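Local coordinates for protein blue-light-activated histidine kinase 2 (Erythrobacter litoralis HTCC2594, PDB 4R38) that senses blue light through a flavin-binding LOV domain, the part modelled here, and acts as a histidine kinase that raises bacterial virulence in the light, at residues A[63-66]-A[67-71]; A[77-80]-A[81-84]. One frame throughout, in Å; residues are numbered along the deposited sequence.

Contact 1 of 2, residues A[63-66]-A[67-71]. With RBF (riboflavin), chain E.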
ATOM      1  N   PHE A  63       3.254  -1.079  -7.827  1.00 35.75           N
ATOM      2  CA  PHE A  63       4.554  -1.484  -8.381  1.00 37.96           C
ATOM      3  C   PHE A  63       5.130  -2.663  -7.567  1.00 41.48           C
ATOM      4  O   PHE A  63       6.064  -3.330  -8.001  1.00 42.88           O
ATOM      5  CB  PHE A  63       5.537  -0.305  -8.383  1.00 46.95           C
ATOM      6  CG  PHE A  63       5.810   0.258  -7.014  1.00 45.33           C
ATOM      7  CD1 PHE A  63       6.753  -0.328  -6.181  1.00 44.15           C
ATOM      8  CD2 PHE A  63       5.111   1.351  -6.553  1.00 42.08           C
ATOM      9  CE1 PHE A  63       6.996   0.170  -4.938  1.00 43.24           C
ATOM     10  CE2 PHE A  63       5.354   1.865  -5.292  1.00 42.20           C
ATOM     11  CZ  PHE A  63       6.295   1.260  -4.481  1.00 41.65           C
ATOM     12  N   LEU A  64       4.567  -2.908  -6.385  1.00 40.36           N
ATOM     13  CA  LEU A  64       4.990  -4.049  -5.565  1.00 40.37           C
ATOM     14  C   LEU A  64       4.377  -5.369  -6.002  1.00 43.96           C
ATOM     15  O   LEU A  64       4.809  -6.435  -5.569  1.00 41.13           O
ATOM     16  CB  LEU A  64       4.606  -3.803  -4.096  1.00 35.74           C
ATOM     17  CG  LEU A  64       5.365  -2.721  -3.335  1.00 36.00           C
ATOM     18  CD1 LEU A  64       4.764  -2.584  -1.938  1.00 40.07           C
ATOM     19  CD2 LEU A  64       6.857  -3.071  -3.296  1.00 43.71           C
ATOM     20  N   GLN A  65       3.367  -5.297  -6.863  1.00 36.60           N
ATOM     21  CA  GLN A  65       2.652  -6.488  -7.314  1.00 39.47           C
ATOM     22  C   GLN A  65       3.328  -7.123  -8.526  1.00 40.74           C
ATOM     23  O   GLN A  65       4.204  -6.534  -9.168  1.00 39.47           O
ATOM     24  CB  GLN A  65       1.191  -6.150  -7.639  1.00 39.76           C
ATOM     25  CG  GLN A  65       0.392  -5.765  -6.408  1.00 36.42           C
ATOM     26  CD  GLN A  65      -0.902  -5.033  -6.701  1.00 33.14           C
ATOM     27  OE1 GLN A  65      -1.421  -5.030  -7.841  1.00 34.73           O
ATOM     28  NE2 GLN A  65      -1.449  -4.414  -5.660  1.00 34.38           N
ATOM     29  N   GLY A  66       2.935  -8.349  -8.816  1.00 36.04           N
ATOM     30  CA  GLY A  66       3.470  -9.039  -9.972  1.00 44.22           C
ATOM     31  C   GLY A  66       2.656 -10.233 -10.406  1.00 43.18           C
ATOM     32  O   GLY A  66       1.467 -10.341 -10.108  1.00 41.43           O
ATOM     33  N   GLU A  67       3.338 -11.155 -11.082  1.00 48.58           N
ATOM     34  CA  GLU A  67       2.692 -12.212 -11.816  1.00 45.39           C
ATOM     35  C   GLU A  67       1.838 -13.105 -10.905  1.00 46.41           C
ATOM     36  O   GLU A  67       0.778 -13.579 -11.316  1.00 45.69           O
ATOM     37  CB  GLU A  67       3.766 -13.027 -12.575  1.00 50.88           C
ATOM     38  CG  GLU A  67       4.537 -12.218 -13.659  1.00 71.86           C
ATOM     39  CD  GLU A  67       5.151 -10.883 -13.160  1.00 83.12           C
ATOM     40  OE1 GLU A  67       5.588 -10.796 -11.977  1.00 69.27           O
ATOM     41  OE2 GLU A  67       5.177  -9.910 -13.954  1.00 88.03           O
ATOM     42  N   LYS A  68       2.281 -13.314  -9.670  1.00 44.38           N
ATOM     43  CA  LYS A  68       1.578 -14.208  -8.745  1.00 47.94           C
ATOM     44  C   LYS A  68       0.490 -13.524  -7.900  1.00 40.36           C
ATOM     45  O   LYS A  68      -0.254 -14.184  -7.180  1.00 49.37           O
ATOM     46  CB  LYS A  68       2.587 -14.896  -7.818  1.00 51.57           C
ATOM     47  CG  LYS A  68       3.605 -15.787  -8.534  1.00 63.15           C
ATOM     48  CD  LYS A  68       4.541 -16.428  -7.512  1.00 70.27           C
ATOM     49  CE  LYS A  68       5.566 -17.361  -8.151  1.00 72.09           C
ATOM     50  NZ  LYS A  68       6.462 -17.958  -7.116  1.00 73.37           N
ATOM     51  N   THR A  69       0.375 -12.204  -8.007  1.00 41.34           N
ATOM     52  CA  THR A  69      -0.601 -11.447  -7.233  1.00 37.87           C
ATOM     53  C   THR A  69      -2.025 -11.825  -7.621  1.00 39.04           C
ATOM     54  O   THR A  69      -2.386 -11.822  -8.801  1.00 41.68           O
ATOM     55  CB  THR A  69      -0.379  -9.961  -7.474  1.00 40.62           C
ATOM     56  OG1 THR A  69       0.937  -9.608  -7.023  1.00 40.89           O
ATOM     57  CG2 THR A  69      -1.417  -9.124  -6.766  1.00 40.93           C
ATOM     58  N   ASP A  70      -2.820 -12.172  -6.624  1.00 39.03           N
ATOM     59  CA  ASP A  70      -4.182 -12.637  -6.844  1.00 42.71           C
ATOM     60  C   ASP A  70      -5.093 -11.507  -7.319  1.00 34.98           C
ATOM     61  O   ASP A  70      -5.176 -10.480  -6.664  1.00 35.39           O
ATOM     62  CB  ASP A  70      -4.741 -13.153  -5.519  1.00 41.61           C
ATOM     63  CG  ASP A  70      -6.101 -13.789  -5.680  1.00 47.71           C
ATOM     64  OD1 ASP A  70      -6.167 -14.905  -6.214  1.00 56.39           O
ATOM     65  OD2 ASP A  70      -7.111 -13.200  -5.264  1.00 52.52           O
ATOM     66  N   PRO A  71      -5.812 -11.695  -8.437  1.00 36.55           N
ATOM     67  CA  PRO A  71      -6.679 -10.593  -8.890  1.00 35.93           C
ATOM     68  C   PRO A  71      -7.899 -10.336  -8.006  1.00 38.11           C
ATOM     69  O   PRO A  71      -8.359  -9.181  -7.918  1.00 34.96           O
ATOM     70  CB  PRO A  71      -7.119 -11.027 -10.293  1.00 38.03           C
ATOM     71  CG  PRO A  71      -6.920 -12.501 -10.330  1.00 38.81           C
ATOM     72  CD  PRO A  71      -5.751 -12.787  -9.413  1.00 37.63           C
TER
HETATM   73  N1  RBF E 201      -0.782  -2.862  -2.756  1.00 32.94           N
HETATM   74  C2  RBF E 201       0.248  -3.740  -2.630  1.00 32.43           C
HETATM   75  O2  RBF E 201       0.382  -4.637  -3.441  1.00 33.68           O
HETATM   76  N3  RBF E 201       1.118  -3.607  -1.584  1.00 36.72           N
HETATM   77  C4  RBF E 201       1.048  -2.575  -0.715  1.00 34.70           C
HETATM   78  O4  RBF E 201       1.862  -2.473   0.232  1.00 33.47           O
HETATM   79  C4A RBF E 201       0.029  -1.601  -0.860  1.00 32.00           C
HETATM   80  N5  RBF E 201      -0.081  -0.512  -0.055  1.00 30.60           N
HETATM   81  C5A RBF E 201      -1.061   0.388  -0.245  1.00 29.86           C
HETATM   82  C6  RBF E 201      -1.213   1.528   0.593  1.00 31.93           C
HETATM   83  C7  RBF E 201      -2.220   2.468   0.383  1.00 36.78           C
HETATM   84  C7M RBF E 201      -2.281   3.663   1.367  1.00 35.29           C
HETATM   85  C8  RBF E 201      -3.126   2.278  -0.660  1.00 33.17           C
HETATM   86  C8M RBF E 201      -4.283   3.227  -0.975  1.00 38.39           C
HETATM   87  C9  RBF E 201      -3.007   1.182  -1.469  1.00 33.20           C
HETATM   88  C9A RBF E 201      -1.986   0.203  -1.292  1.00 33.32           C
HETATM   89  N10 RBF E 201      -1.888  -0.872  -2.160  1.00 31.29           N
HETATM   90  C10 RBF E 201      -0.878  -1.801  -1.952  1.00 30.46           C
HETATM   91  C1' RBF E 201      -2.866  -1.152  -3.212  1.00 32.03           C
HETATM   92  C2' RBF E 201      -2.565  -0.618  -4.608  1.00 29.30           C
HETATM   93  O2' RBF E 201      -2.002   0.624  -4.476  1.00 33.78           O
HETATM   94  C3' RBF E 201      -3.866  -0.541  -5.400  1.00 33.86           C
HETATM   95  O3' RBF E 201      -4.728   0.390  -4.807  1.00 34.84           O
HETATM   96  C4' RBF E 201      -4.584  -1.887  -5.447  1.00 33.84           C
HETATM   97  O4' RBF E 201      -3.784  -2.869  -6.054  1.00 33.45           O
HETATM   98  C5' RBF E 201      -5.897  -1.773  -6.212  1.00 33.89           C
HETATM   99  O5' RBF E 201      -5.655  -1.313  -7.530  1.00 35.28           O

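Contact 2 of 2, residues A[77-80]-A[81-84]. With RBF (riboflavin), chain E.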
ATOM      1  N   LEU A  77      -9.179  -4.699  -2.575  1.00 34.63           N
ATOM      2  CA  LEU A  77      -8.491  -3.475  -2.296  1.00 36.03           C
ATOM      3  C   LEU A  77      -9.039  -2.294  -3.088  1.00 36.78           C
ATOM      4  O   LEU A  77      -9.310  -1.258  -2.528  1.00 38.73           O
ATOM      5  CB  LEU A  77      -7.002  -3.623  -2.557  1.00 34.07           C
ATOM      6  CG  LEU A  77      -6.204  -4.622  -1.702  1.00 34.40           C
ATOM      7  CD1 LEU A  77      -4.722  -4.612  -2.095  1.00 35.72           C
ATOM      8  CD2 LEU A  77      -6.340  -4.366  -0.251  1.00 37.44           C
ATOM      9  N   ALA A  78      -9.157  -2.439  -4.405  1.00 33.61           N
ATOM     10  CA  ALA A  78      -9.693  -1.348  -5.208  1.00 35.26           C
ATOM     11  C   ALA A  78     -11.100  -0.973  -4.771  1.00 37.66           C
ATOM     12  O   ALA A  78     -11.446   0.202  -4.733  1.00 36.89           O
ATOM     13  CB  ALA A  78      -9.689  -1.728  -6.690  1.00 37.71           C
ATOM     14  N   LYS A  79     -11.930  -1.967  -4.487  1.00 36.26           N
ATOM     15  CA  LYS A  79     -13.309  -1.705  -4.074  1.00 40.22           C
ATOM     16  C   LYS A  79     -13.345  -0.898  -2.775  1.00 44.05           C
ATOM     17  O   LYS A  79     -14.103   0.076  -2.635  1.00 40.13           O
ATOM     18  CB  LYS A  79     -14.052  -3.030  -3.884  1.00 44.18           C
ATOM     19  CG  LYS A  79     -15.558  -2.884  -3.727  1.00 59.68           C
ATOM     20  CD  LYS A  79     -16.236  -4.238  -3.551  1.00 71.82           C
ATOM     21  CE  LYS A  79     -17.736  -4.087  -3.325  1.00 85.24           C
ATOM     22  NZ  LYS A  79     -18.414  -3.347  -4.432  1.00 88.60           N
ATOM     23  N   ALA A  80     -12.512  -1.284  -1.816  1.00 44.18           N
ATOM     24  CA  ALA A  80     -12.414  -0.538  -0.571  1.00 42.06           C
ATOM     25  C   ALA A  80     -12.030   0.930  -0.834  1.00 37.51           C
ATOM     26  O   ALA A  80     -12.612   1.839  -0.268  1.00 37.62           O
ATOM     27  CB  ALA A  80     -11.411  -1.203   0.344  1.00 40.37           C
ATOM     28  N   ILE A  81     -11.056   1.151  -1.717  1.00 37.77           N
ATOM     29  CA  ILE A  81     -10.642   2.518  -2.057  1.00 36.56           C
ATOM     30  C   ILE A  81     -11.788   3.325  -2.680  1.00 41.76           C
ATOM     31  O   ILE A  81     -12.018   4.463  -2.286  1.00 40.54           O
ATOM     32  CB  ILE A  81      -9.403   2.529  -2.959  1.00 39.49           C
ATOM     33  CG1 ILE A  81      -8.174   2.110  -2.143  1.00 40.05           C
ATOM     34  CG2 ILE A  81      -9.179   3.906  -3.583  1.00 40.32           C
ATOM     35  CD1 ILE A  81      -6.984   1.699  -2.990  1.00 42.48           C
ATOM     36  N   ARG A  82     -12.521   2.735  -3.607  1.00 41.28           N
ATOM     37  CA  ARG A  82     -13.633   3.423  -4.268  1.00 47.03           C
ATOM     38  C   ARG A  82     -14.757   3.785  -3.288  1.00 49.51           C
ATOM     39  O   ARG A  82     -15.430   4.805  -3.450  1.00 45.73           O
ATOM     40  CB  ARG A  82     -14.208   2.564  -5.409  1.00 42.25           C
ATOM     41  CG  ARG A  82     -13.244   2.275  -6.585  1.00 46.06           C
ATOM     42  CD  ARG A  82     -13.960   1.735  -7.837  1.00 48.08           C
ATOM     43  NE  ARG A  82     -14.554   0.424  -7.594  1.00 44.52           N
ATOM     44  CZ  ARG A  82     -13.945  -0.748  -7.730  1.00 39.18           C
ATOM     45  NH1 ARG A  82     -12.696  -0.844  -8.175  1.00 43.98           N
ATOM     46  NH2 ARG A  82     -14.609  -1.852  -7.428  1.00 44.92           N
ATOM     47  N   ASN A  83     -14.947   2.953  -2.263  1.00 44.20           N
ATOM     48  CA  ASN A  83     -16.027   3.135  -1.285  1.00 40.97           C
ATOM     49  C   ASN A  83     -15.552   3.686   0.046  1.00 41.83           C
ATOM     50  O   ASN A  83     -16.293   3.653   1.051  1.00 44.44           O
ATOM     51  CB  ASN A  83     -16.747   1.801  -1.054  1.00 44.74           C
ATOM     52  CG  ASN A  83     -17.535   1.363  -2.258  1.00 51.90           C
ATOM     53  OD1 ASN A  83     -18.629   1.867  -2.509  1.00 55.42           O
ATOM     54  ND2 ASN A  83     -16.981   0.426  -3.023  1.00 53.64           N
ATOM     55  N   CYS A  84     -14.323   4.205   0.043  1.00 37.26           N
ATOM     56  CA  CYS A  84     -13.692   4.796   1.227  1.00 41.92           C
ATOM     57  C   CYS A  84     -13.873   3.928   2.491  1.00 43.07           C
ATOM     58  O   CYS A  84     -14.268   4.422   3.557  1.00 42.68           O
ATOM     59  CB  CYS A  84     -14.202   6.219   1.418  1.00 46.55           C
ATOM     60  SG  CYS A  84     -13.296   7.136   2.705  1.00 55.45           S
TER
HETATM   61  N1  RBF E 201      -0.782  -2.862  -2.756  1.00 32.94           N
HETATM   62  C2  RBF E 201       0.248  -3.740  -2.630  1.00 32.43           C
HETATM   63  O2  RBF E 201       0.382  -4.637  -3.441  1.00 33.68           O
HETATM   64  N3  RBF E 201       1.118  -3.607  -1.584  1.00 36.72           N
HETATM   65  C4  RBF E 201       1.048  -2.575  -0.715  1.00 34.70           C
HETATM   66  O4  RBF E 201       1.862  -2.473   0.232  1.00 33.47           O
HETATM   67  C4A RBF E 201       0.029  -1.601  -0.860  1.00 32.00           C
HETATM   68  N5  RBF E 201      -0.081  -0.512  -0.055  1.00 30.60           N
HETATM   69  C5A RBF E 201      -1.061   0.388  -0.245  1.00 29.86           C
HETATM   70  C6  RBF E 201      -1.213   1.528   0.593  1.00 31.93           C
HETATM   71  C7  RBF E 201      -2.220   2.468   0.383  1.00 36.78           C
HETATM   72  C7M RBF E 201      -2.281   3.663   1.367  1.00 35.29           C
HETATM   73  C8  RBF E 201      -3.126   2.278  -0.660  1.00 33.17           C
HETATM   74  C8M RBF E 201      -4.283   3.227  -0.975  1.00 38.39           C
HETATM   75  C9  RBF E 201      -3.007   1.182  -1.469  1.00 33.20           C
HETATM   76  C9A RBF E 201      -1.986   0.203  -1.292  1.00 33.32           C
HETATM   77  N10 RBF E 201      -1.888  -0.872  -2.160  1.00 31.29           N
HETATM   78  C10 RBF E 201      -0.878  -1.801  -1.952  1.00 30.46           C
HETATM   79  C1' RBF E 201      -2.866  -1.152  -3.212  1.00 32.03           C
HETATM   80  C2' RBF E 201      -2.565  -0.618  -4.608  1.00 29.30           C
HETATM   81  O2' RBF E 201      -2.002   0.624  -4.476  1.00 33.78           O
HETATM   82  C3' RBF E 201      -3.866  -0.541  -5.400  1.00 33.86           C
HETATM   83  O3' RBF E 201      -4.728   0.390  -4.807  1.00 34.84           O
HETATM   84  C4' RBF E 201      -4.584  -1.887  -5.447  1.00 33.84           C
HETATM   85  O4' RBF E 201      -3.784  -2.869  -6.054  1.00 33.45           O
HETATM   86  C5' RBF E 201      -5.897  -1.773  -6.212  1.00 33.89           C
HETATM   87  O5' RBF E 201      -5.655  -1.313  -7.530  1.00 35.28           O

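Contact 1 of 2, residues A[63-66]-A[67-71]
G66 is held to T69 at both of its polar backbone atoms, once by a side chain and once by the main chain. Its N-H points almost straight at OG1 of T69, with 3.0 Å from G66 N to T69 OG1 and an angle of 177° at the hydrogen. The T69 amide returns the grip: T69 N to G66 O is also 3.0 Å and closes a type I beta turn from G66 to T69, the donor standing well above the plane of the G66 carbonyl rather than on a lone pair. The T69 hydroxyl reaches G66 because chi1 (-62°) sets OG1 beside its own backbone N and sends CG2 the other way, against the chain of Q65. There CG2 of T69 lies 3.8 Å from CG of Q65, the two side chains crossing at about a right angle.

Beyond CG, Q65 runs out extended (chi2 162°) and brings its amide to riboflavin. NE2 does the work: it gives a nearly straight bond to the ribityl hydroxyl O4', 2.8 Å from Q65 NE2, and a second to O2 of the isoalloxazine ring, 2.9 Å from Q65 NE2. One nitrogen thus ties the ribityl chain to the pyrimidine end of the flavin. CD1 of L64 packs 3.6 Å from O4 of the same ring. The chain of E67, bent at chi2, folds back so that OE1 lies 3.4 Å from CA of G66.

The turn lies in the loop between the 3-10 segment that ends at L64 and helix 71-82, where D70 is the N-cap and its OD2 bonds to A73 N. Strand 87-94 flanks it, with Y92 O bonded to the T69 hydroxyl and I91 against Q65 and T69, while L64 also packs on F45 and T49 of helix 43-49.

Contact 2 of 2, residues A[77-80]-A[81-84]
R82 lays its guanidinium back over the preceding helical turn, one face covering the backbone of A78 and K79. K79 CA sits under that face toward its rim, 3.6 Å from R82 NH2, and the methyl CB of A78 comes 3.5 Å from NH1. A bend at chi3 (-65°) folds the chain back along the helix, where NH2 forms a salt bridge with E75. The K79 chain crosses it at about a right angle; the two positive ends stay apart, with K79 NZ 5.1 Å from R82 NH2.

Regular helical bonds carry the backbone this far, I81 N to L77 O and R82 N to A78 O. Then the helix closes in a Schellman motif: C84, with positive phi, is the C-prime residue, its N bonded to I81 O, while E85 N turns back to A80 O. Just before that, K79 O accepts two donors from N83, the backbone N at 3.0 Å and the side-chain ND2 at 2.9 Å, arriving from opposite faces of the carbonyl plane. With chi1 at -69°, the N83 amide lies beside its own backbone N, close enough for ND2 to double the main-chain bond. C84 in turn forms a disulfide with C117.

The side of the helix turned to the flavin is built differently. I81 extends CD1 to within 3.2 Å of the riboflavin hydroxyl O3', a close approach for a methyl, and its CD1 also lies 3.7 Å from the ring methyl C8M. A78 CB meets C5' at the far end of the ribityl chain. L77 lies between the ribityl chain and the sheet, packing on L105 and M107 of strand 100-109 and on I91 of strand 87-94, and A80 packs on V87.

Overall arrangement
Contact 1 comes first along the chain and contact 2 follows it, with helix 71-82 linking them: residues 63-71 lead into the start of that helix, residues 77-84 hold its last turns and the cap that ends it. The contact centres are about 18 Å apart and the nearest atoms about 5 Å, without touching. Both belong to the PAS fold of the LOV domain and lie against the same five-stranded antiparallel sheet, each meeting strand 87-94. Riboflavin bridges them, contact 1 gripping it by hydrogen bonds and contact 2 touching it through nonpolar groups. C61, which forms the light-induced flavin adduct but is unattached here, has its side chain about 7 Å from that of Q65 and 8 Å from that of I81.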